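Local coordinates for protein binary enterotoxin of Clostridium perfringens component a (Clostridium perfringens, PDB 5WTZ) that binds NAD+ and, as the enzymatic component of a binary iota-like enterotoxin, probably ADP-ribosylates actin in host cells, at residues K14-N17 with S18-W22; K161-T164 with N165-A168; E237-S240 with N241-R244; H363-N366 with G367-A370. All coordinates share one frame; numbering follows the deposited sequence.

Interaction 1 of 4, residues K14-N17 with S18-W22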
loop_
_atom_site.group_PDB
_atom_site.type_symbol
_atom_site.label_atom_id
_atom_site.label_comp_id
_atom_site.label_asym_id
_atom_site.label_seq_id
_atom_site.Cartn_x
_atom_site.Cartn_y
_atom_site.Cartn_z
ATOM N N LYS A 14 -17.087 24.574 4.894
ATOM C CA LYS A 14 -17.135 25.009 6.293
ATOM C C LYS A 14 -18.552 24.954 6.866
ATOM O O LYS A 14 -18.782 25.249 8.046
ATOM C CB LYS A 14 -16.566 26.419 6.418
ATOM C CG LYS A 14 -15.115 26.514 5.979
ATOM C CD LYS A 14 -14.512 27.850 6.353
ATOM C CE LYS A 14 -12.995 27.816 6.253
ATOM N NZ LYS A 14 -12.416 29.173 6.447
ATOM N N ASP A 15 -19.491 24.555 6.016
ATOM C CA ASP A 15 -20.883 24.391 6.406
ATOM C C ASP A 15 -21.058 23.135 7.204
ATOM O O ASP A 15 -21.542 22.122 6.695
ATOM C CB ASP A 15 -21.812 24.315 5.198
ATOM C CG ASP A 15 -23.285 24.368 5.591
ATOM O OD1 ASP A 15 -23.622 24.185 6.789
ATOM O OD2 ASP A 15 -24.117 24.581 4.689
ATOM N N LYS A 16 -20.710 23.175 8.465
ATOM C CA LYS A 16 -20.841 21.941 9.175
ATOM C C LYS A 16 -22.245 21.755 9.735
ATOM O O LYS A 16 -22.628 20.642 10.087
ATOM C CB LYS A 16 -19.763 21.866 10.226
ATOM C CG LYS A 16 -19.829 20.661 11.061
ATOM C CD LYS A 16 -19.649 21.233 12.411
ATOM C CE LYS A 16 -20.705 20.806 13.365
ATOM N NZ LYS A 16 -20.282 21.262 14.710
ATOM N N ASN A 17 -23.039 22.820 9.759
ATOM C CA ASN A 17 -24.454 22.670 10.073
ATOM C C ASN A 17 -25.160 21.719 9.105
ATOM O O ASN A 17 -25.704 20.687 9.508
ATOM C CB ASN A 17 -25.159 24.024 10.059
ATOM C CG ASN A 17 -26.641 23.910 10.389
ATOM O OD1 ASN A 17 -27.709 23.503 9.905
ATOM N ND2 ASN A 17 -26.949 23.919 11.680
ATOM N N SER A 18 -25.148 22.074 7.828
ATOM C CA SER A 18 -25.768 21.239 6.799
ATOM C C SER A 18 -25.115 19.864 6.743
ATOM O O SER A 18 -25.789 18.857 6.496
ATOM C CB SER A 18 -25.663 21.897 5.431
ATOM O OG SER A 18 -24.342 21.760 4.945
ATOM N N ALA A 19 -23.800 19.835 6.964
ATOM C CA ALA A 19 -23.043 18.592 6.955
ATOM C C ALA A 19 -23.572 17.625 8.011
ATOM O O ALA A 19 -23.793 16.449 7.721
ATOM C CB ALA A 19 -21.541 18.864 7.173
ATOM N N THR A 20 -23.789 18.124 9.231
ATOM C CA THR A 20 -24.280 17.278 10.316
ATOM C C THR A 20 -25.719 16.864 10.052
ATOM O O THR A 20 -26.121 15.757 10.409
ATOM C CB THR A 20 -24.193 17.973 11.713
ATOM O OG1 THR A 20 -24.850 19.246 11.667
ATOM C CG2 THR A 20 -22.743 18.134 12.177
ATOM N N LEU A 21 -26.491 17.749 9.428
ATOM C CA LEU A 21 -27.868 17.421 9.096
ATOM C C LEU A 21 -27.840 16.272 8.102
ATOM O O LEU A 21 -28.361 15.185 8.377
ATOM C CB LEU A 21 -28.607 18.621 8.513
ATOM C CG LEU A 21 -30.119 18.416 8.534
ATOM C CD1 LEU A 21 -30.585 18.020 9.935
ATOM C CD2 LEU A 21 -30.847 19.647 8.026
ATOM N N TRP A 22 -27.209 16.533 6.959
ATOM C CA TRP A 22 -26.915 15.510 5.957
ATOM C C TRP A 22 -26.400 14.235 6.617
ATOM O O TRP A 22 -26.905 13.146 6.351
ATOM C CB TRP A 22 -25.897 16.037 4.948
ATOM C CG TRP A 22 -25.435 15.008 3.961
ATOM C CD1 TRP A 22 -26.130 14.525 2.887
ATOM C CD2 TRP A 22 -24.169 14.343 3.947
ATOM N NE1 TRP A 22 -25.374 13.596 2.209
ATOM C CE2 TRP A 22 -24.164 13.469 2.840
ATOM C CE3 TRP A 22 -23.034 14.404 4.761
ATOM C CZ2 TRP A 22 -23.076 12.660 2.533
ATOM C CZ3 TRP A 22 -21.954 13.598 4.450
ATOM C CH2 TRP A 22 -21.984 12.740 3.344
#
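Asp15 reaches forward to Ser18: its OD1 accepts from Ser18 N at 2.8 Å, a fairly straight bond (164°) in which the donor comes from above the carboxylate plane. The group gets there because CG lies anti to Asp15's own N (chi1 -171°), which folds the carboxylate over the first turn of the helix that follows. The backbone takes part as well, Asp15 O receiving Ala19 N at 3.2 Å. Lys16 continues the ladder, with its O accepting from Thr20 N at 2.9 Å. Its aliphatic chain, bent at chi2 and chi3, crosses the Thr20 methyl at a slant, CE lying 3.6 Å from CG2, and NZ donates to Asn177 OD1. Asn17 contributes mainly its carbonyl: O accepts from Leu21 N at 3.0 Å. Thr20 OG1 folds back along the helix and lies 2.7 Å from Asn17 O and 3.1 Å from Lys16 O; its one proton could serve either. Ala19 rests on Phe12, and the Trp22 ring meets that of Phe12 with planes at about 45°. Asp15 is thus a classic N-cap of helix 16-31, its carboxylate serving the Ser18 N-H, which has no carbonyl of a preceding turn to bond to.

Interaction 2 of 4, residues K161-T164 with N165-A168; sequences KLPT and NTPA
The chi1 of Thr166, -57°, sets OG1 beside its own backbone N, so that hydroxyl and amide both turn back to the carbonyl of Pro163; at Leu162 CG sits beside the backbone N, with CD1 extended beyond it, which points its end across to Ala168. Pro163 O is gripped twice. Thr166 OG1 donates to it at 2.6 Å, and Thr166 N at 3.3 Å with an N-H...O angle of 150°. Both donors arrive from the same face of the carbonyl plane, each tilted about 30° or slightly more from it. The hydroxyl also lies over the proline ring, 3.3 Å from Pro163 CD. On the outer side of the bend Thr164 and Asn165 run alongside each other, pointing the same way, with the threonine methyl CG2 at 3.6 Å from the amide carbon CG of Asn165. On the inner side, Leu162 CD1 meets the Ala168 methyl CB at 4.2 Å, and this apolar pair joins Ile182, Val180 and Leu210 of neighbouring strands. Backbone bonds from Asn165 and Thr166 to Leu88 tie the bend to the loop ahead of strand 92-98. Pro163 to Thr166 forms a type II beta turn, Asn165 taking the positive phi of its third position, and it carries the chain out of strand 156-162 toward strand 168-171 in the first ADP-ribosyltransferase-like unit.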
loop_
_atom_site.group_PDB
_atom_site.type_symbol
_atom_site.label_atom_id
_atom_site.label_comp_id
_atom_site.label_asym_id
_atom_site.label_seq_id
_atom_site.Cartn_x
_atom_site.Cartn_y
_atom_site.Cartn_z
ATOM N N LYS A 161 -10.882 13.910 -2.325
ATOM C CA LYS A 161 -12.105 13.771 -3.114
ATOM C C LYS A 161 -12.518 12.307 -3.210
ATOM O O LYS A 161 -11.829 11.489 -3.826
ATOM C CB LYS A 161 -11.923 14.369 -4.508
ATOM C CG LYS A 161 -13.210 14.408 -5.336
ATOM C CD LYS A 161 -12.982 14.934 -6.742
ATOM C CE LYS A 161 -14.310 15.159 -7.455
ATOM N NZ LYS A 161 -14.135 15.640 -8.862
ATOM N N LEU A 162 -13.647 11.988 -2.589
ATOM C CA LEU A 162 -14.202 10.642 -2.621
ATOM C C LEU A 162 -15.137 10.516 -3.809
ATOM O O LEU A 162 -16.082 11.291 -3.935
ATOM C CB LEU A 162 -14.960 10.336 -1.321
ATOM C CG LEU A 162 -14.274 10.610 0.013
ATOM C CD1 LEU A 162 -15.217 10.240 1.148
ATOM C CD2 LEU A 162 -12.973 9.839 0.108
ATOM N N PRO A 163 -14.884 9.546 -4.700
ATOM C CA PRO A 163 -15.783 9.430 -5.854
ATOM C C PRO A 163 -17.162 8.876 -5.495
ATOM O O PRO A 163 -17.354 8.347 -4.397
ATOM C CB PRO A 163 -15.043 8.467 -6.782
ATOM C CG PRO A 163 -14.117 7.696 -5.906
ATOM C CD PRO A 163 -13.760 8.591 -4.744
ATOM N N THR A 164 -18.102 9.018 -6.428
ATOM C CA THR A 164 -19.419 8.395 -6.347
ATOM C C THR A 164 -19.328 6.911 -5.968
ATOM O O THR A 164 -18.404 6.219 -6.395
ATOM C CB THR A 164 -20.167 8.542 -7.698
ATOM O OG1 THR A 164 -20.355 9.930 -7.980
ATOM C CG2 THR A 164 -21.530 7.874 -7.653
ATOM N N ASN A 165 -20.272 6.454 -5.144
ATOM C CA ASN A 165 -20.390 5.051 -4.721
ATOM C C ASN A 165 -19.307 4.576 -3.755
ATOM O O ASN A 165 -19.224 3.388 -3.453
ATOM C CB ASN A 165 -20.425 4.132 -5.941
ATOM C CG ASN A 165 -21.664 4.342 -6.775
ATOM O OD1 ASN A 165 -22.743 4.608 -6.242
ATOM N ND2 ASN A 165 -21.518 4.241 -8.092
ATOM N N THR A 166 -18.481 5.496 -3.269
ATOM C CA THR A 166 -17.543 5.170 -2.197
ATOM C C THR A 166 -18.324 4.826 -0.936
ATOM O O THR A 166 -19.185 5.588 -0.534
ATOM C CB THR A 166 -16.580 6.336 -1.869
ATOM O OG1 THR A 166 -15.852 6.717 -3.038
ATOM C CG2 THR A 166 -15.594 5.933 -0.777
ATOM N N PRO A 167 -18.024 3.675 -0.319
ATOM C CA PRO A 167 -18.544 3.371 1.013
ATOM C C PRO A 167 -17.996 4.374 2.015
ATOM O O PRO A 167 -16.795 4.369 2.279
ATOM C CB PRO A 167 -18.016 1.961 1.287
ATOM C CG PRO A 167 -17.700 1.407 -0.051
ATOM C CD PRO A 167 -17.196 2.578 -0.833
ATOM N N ALA A 168 -18.865 5.223 2.551
ATOM C CA ALA A 168 -18.452 6.344 3.379
ATOM C C ALA A 168 -19.556 6.662 4.371
ATOM O O ALA A 168 -20.438 7.472 4.085
ATOM C CB ALA A 168 -18.144 7.553 2.519
#

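Interaction 3 of 4, residues E237-S240 with N241-R244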
loop_
_atom_site.group_PDB
_atom_site.type_symbol
_atom_site.label_atom_id
_atom_site.label_comp_id
_atom_site.label_asym_id
_atom_site.label_seq_id
_atom_site.Cartn_x
_atom_site.Cartn_y
_atom_site.Cartn_z
ATOM N N GLU A 237 2.726 -18.593 -26.020
ATOM C CA GLU A 237 3.679 -18.030 -26.962
ATOM C C GLU A 237 5.139 -18.270 -26.573
ATOM O O GLU A 237 6.031 -17.876 -27.318
ATOM C CB GLU A 237 3.456 -16.524 -27.109
ATOM C CG GLU A 237 2.023 -16.082 -27.324
ATOM C CD GLU A 237 1.943 -14.737 -28.022
ATOM O OE1 GLU A 237 2.935 -14.343 -28.674
ATOM O OE2 GLU A 237 0.900 -14.062 -27.893
ATOM N N LEU A 238 5.399 -18.881 -25.416
ATOM C CA LEU A 238 6.792 -19.088 -25.006
ATOM C C LEU A 238 7.492 -20.079 -25.931
ATOM O O LEU A 238 6.914 -21.115 -26.263
ATOM C CB LEU A 238 6.890 -19.589 -23.570
ATOM C CG LEU A 238 6.524 -18.628 -22.439
ATOM C CD1 LEU A 238 6.934 -19.212 -21.103
ATOM C CD2 LEU A 238 7.146 -17.237 -22.642
ATOM N N THR A 239 8.722 -19.767 -26.352
ATOM C CA THR A 239 9.545 -20.770 -27.027
ATOM C C THR A 239 9.876 -21.867 -26.020
ATOM O O THR A 239 9.808 -21.632 -24.804
ATOM C CB THR A 239 10.861 -20.201 -27.608
ATOM O OG1 THR A 239 11.712 -19.773 -26.538
ATOM C CG2 THR A 239 10.597 -19.046 -28.568
ATOM N N SER A 240 10.228 -23.051 -26.517
ATOM C CA SER A 240 10.520 -24.170 -25.635
ATOM C C SER A 240 11.690 -23.809 -24.711
ATOM O O SER A 240 11.665 -24.149 -23.531
ATOM C CB SER A 240 10.798 -25.450 -26.436
ATOM O OG SER A 240 11.767 -25.265 -27.451
ATOM N N ASN A 241 12.679 -23.079 -25.228
ATOM C CA ASN A 241 13.804 -22.634 -24.395
ATOM C C ASN A 241 13.420 -21.561 -23.367
ATOM O O ASN A 241 13.970 -21.522 -22.264
ATOM C CB ASN A 241 14.952 -22.117 -25.265
ATOM C CG ASN A 241 15.815 -23.238 -25.830
ATOM O OD1 ASN A 241 15.367 -24.375 -25.961
ATOM N ND2 ASN A 241 17.061 -22.918 -26.164
ATOM N N GLU A 242 12.490 -20.683 -23.713
ATOM C CA GLU A 242 12.009 -19.707 -22.743
ATOM C C GLU A 242 11.293 -20.424 -21.607
ATOM O O GLU A 242 11.539 -20.152 -20.429
ATOM C CB GLU A 242 11.086 -18.697 -23.410
ATOM C CG GLU A 242 11.847 -17.722 -24.294
ATOM C CD GLU A 242 10.951 -16.840 -25.160
ATOM O OE1 GLU A 242 9.745 -17.134 -25.322
ATOM O OE2 GLU A 242 11.479 -15.847 -25.695
ATOM N N LEU A 243 10.421 -21.357 -21.968
ATOM C CA LEU A 243 9.688 -22.122 -20.976
ATOM C C LEU A 243 10.651 -22.898 -20.089
ATOM O O LEU A 243 10.492 -22.929 -18.869
ATOM C CB LEU A 243 8.710 -23.065 -21.657
ATOM C CG LEU A 243 7.868 -23.953 -20.750
ATOM C CD1 LEU A 243 7.018 -23.112 -19.826
ATOM C CD2 LEU A 243 7.004 -24.860 -21.601
ATOM N N ARG A 244 11.656 -23.508 -20.705
ATOM C CA ARG A 244 12.636 -24.302 -19.973
ATOM C C ARG A 244 13.382 -23.443 -18.957
ATOM O O ARG A 244 13.507 -23.811 -17.791
ATOM C CB ARG A 244 13.631 -24.951 -20.930
ATOM C CG ARG A 244 14.680 -25.819 -20.238
ATOM C CD ARG A 244 15.844 -26.070 -21.173
ATOM N NE ARG A 244 16.575 -24.827 -21.427
ATOM C CZ ARG A 244 17.299 -24.592 -22.514
ATOM N NH1 ARG A 244 17.389 -25.511 -23.469
ATOM N NH2 ARG A 244 17.927 -23.429 -22.647
#
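Asn241 comes up to Thr239 with its CB, 4.2 Å from Thr239 OG1; it also lies against helix 272-286, touching Glu277 and Asn281, while the same CB sits 4.1 Å above one face of the Arg244 guanidinium, offset toward the rim. Glu242 carries most of the contact with Thr239. Its backbone N donates to Thr239 OG1 at 3.1 Å, and its carboxylate in turn accepts, OE1 from Thr239 N at 3.0 Å. This reciprocal pair is a capping box, with Thr239 as the N-cap of helix 240-263. A chi1 of 66° puts the threonine hydroxyl between its own N and carbonyl carbon, turned to the helix end, while the glutamate chain extends back along the turn. Thr239 N meets OE1 from above the carboxylate plane, 43° out of it. The same carboxylate forms a salt bridge from OE1 to Lys288 and a hydrogen bond from OE2 to Ser284, which probably favour its charged form. Leu243 N points almost straight at Thr239 O, 2.9 Å away, and its side chain crosses that of Leu238 at about a right angle, with the two CD1 methyls 4.1 Å apart. Arg244 N bonds to Ser240 O at 2.9 Å, and its NH2 forms a salt bridge with Glu277.

Interaction 4 of 4, residues H363-N366 with G367-A370; sequences HLPN and GSNA
Ser368 folds back on Pro365 to close a type II beta turn, Pro365 to Ser368, which leads from strand 358-364 toward strand 370-372 in the NAD-binding half of the toxin. The serine hydroxyl takes the position beside its own backbone N (chi1 -59°), and hydroxyl and amide therefore converge on one acceptor: OG donates to Pro365 O at 2.7 Å and Ser368 N to the same oxygen at 3.1 Å. Neither donor lies in the plane of that carbonyl; the hydroxyl is tilted 19° from it and the amide more. The proline ring passes close by, its CD 3.3 Å from Ser368 OG. Leu364 has CG anti to the backbone N (chi1 -176°), with the branch turned at chi2, and this splits its two methyls between two neighbours. CD1 packs on Ser368, at 3.6 Å from CB. Val385 and Ile387 of strand 384-387 cover both Leu364 and Ala370. At the corner Gly367 holds a positive phi at which a CB would collide with the carbonyl oxygen before it, a backbone shape that calls for glycine. The turn is fastened to the loop before strand 295-301 by backbone bonds of Gly367 and Ser368 to Ile291, and Asp294 accepts from Asn366 N. The second leucine methyl, Leu364 CD2, lies 4.3 Å from Ala370 CB.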
loop_
_atom_site.group_PDB
_atom_site.type_symbol
_atom_site.label_atom_id
_atom_site.label_comp_id
_atom_site.label_asym_id
_atom_site.label_seq_id
_atom_site.Cartn_x
_atom_site.Cartn_y
_atom_site.Cartn_z
ATOM N N HIS A 363 4.170 -0.974 -6.450
ATOM C CA HIS A 363 3.256 -0.481 -7.479
ATOM C C HIS A 363 3.876 -0.796 -8.833
ATOM O O HIS A 363 4.855 -0.156 -9.224
ATOM C CB HIS A 363 3.013 1.024 -7.334
ATOM C CG HIS A 363 2.062 1.588 -8.350
ATOM N ND1 HIS A 363 1.952 2.938 -8.593
ATOM C CD2 HIS A 363 1.181 0.985 -9.182
ATOM C CE1 HIS A 363 1.048 3.145 -9.536
ATOM N NE2 HIS A 363 0.571 1.975 -9.915
ATOM N N LEU A 364 3.314 -1.795 -9.518
ATOM C CA LEU A 364 3.821 -2.306 -10.786
ATOM C C LEU A 364 3.002 -1.737 -11.936
ATOM O O LEU A 364 1.858 -2.151 -12.149
ATOM C CB LEU A 364 3.765 -3.846 -10.790
ATOM C CG LEU A 364 4.336 -4.608 -11.990
ATOM C CD1 LEU A 364 5.800 -4.232 -12.169
ATOM C CD2 LEU A 364 4.203 -6.114 -11.795
ATOM N N PRO A 365 3.574 -0.783 -12.688
ATOM C CA PRO A 365 2.754 -0.071 -13.677
ATOM C C PRO A 365 2.372 -0.894 -14.907
ATOM O O PRO A 365 3.100 -1.800 -15.336
ATOM C CB PRO A 365 3.644 1.106 -14.096
ATOM C CG PRO A 365 4.687 1.215 -13.045
ATOM C CD PRO A 365 4.906 -0.177 -12.539
ATOM N N ASN A 366 1.204 -0.566 -15.442
ATOM C CA ASN A 366 0.839 -0.862 -16.826
ATOM C C ASN A 366 2.059 -0.696 -17.728
ATOM O O ASN A 366 2.708 0.337 -17.678
ATOM C CB ASN A 366 -0.285 0.084 -17.266
ATOM C CG ASN A 366 -0.848 -0.239 -18.623
ATOM O OD1 ASN A 366 -0.150 -0.729 -19.512
ATOM N ND2 ASN A 366 -2.130 0.083 -18.811
ATOM N N GLY A 367 2.382 -1.711 -18.524
ATOM C CA GLY A 367 3.478 -1.594 -19.476
ATOM C C GLY A 367 4.810 -2.171 -19.031
ATOM O O GLY A 367 5.747 -2.271 -19.836
ATOM N N SER A 368 4.904 -2.554 -17.761
ATOM C CA SER A 368 6.109 -3.197 -17.223
ATOM C C SER A 368 6.420 -4.545 -17.892
ATOM O O SER A 368 5.523 -5.346 -18.168
ATOM C CB SER A 368 5.969 -3.391 -15.706
ATOM O OG SER A 368 5.781 -2.139 -15.070
ATOM N N ASN A 369 7.695 -4.817 -18.128
ATOM C CA ASN A 369 8.077 -6.122 -18.660
ATOM C C ASN A 369 8.145 -7.138 -17.524
ATOM O O ASN A 369 9.176 -7.283 -16.855
ATOM C CB ASN A 369 9.413 -6.042 -19.421
ATOM C CG ASN A 369 9.316 -5.175 -20.661
ATOM O OD1 ASN A 369 8.266 -5.126 -21.298
ATOM N ND2 ASN A 369 10.403 -4.482 -21.008
ATOM N N ALA A 370 7.021 -7.824 -17.311
ATOM C CA ALA A 370 6.826 -8.761 -16.209
ATOM C C ALA A 370 5.743 -9.738 -16.611
ATOM O O ALA A 370 4.916 -9.416 -17.483
ATOM C CB ALA A 370 6.424 -8.017 -14.893
#

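In the fold
Interactions 2 and 4 are equivalent turns in the two ADP-ribosyltransferase-like ranges: each follows the third strand of a five-stranded mixed sheet with the same strand order, and each pairs a proline carbonyl oxygen that accepts two hydrogen bonds, from the hydroxyl and the amide of one residue, with a leucine-alanine contact on a partly buried inner side. They differ at the corner, asparagine in one and glycine in the other. Interactions 1 and 3 begin helices instead, and rely on carboxylate and hydroxyl caps; interaction 3 is a surface contact, interaction 1 partly buried. Their centres lie about 62 Å apart, on opposite sides of the chain's centre. Interactions 3 and 4 share the half that holds NAD, with centres about 21 Å apart.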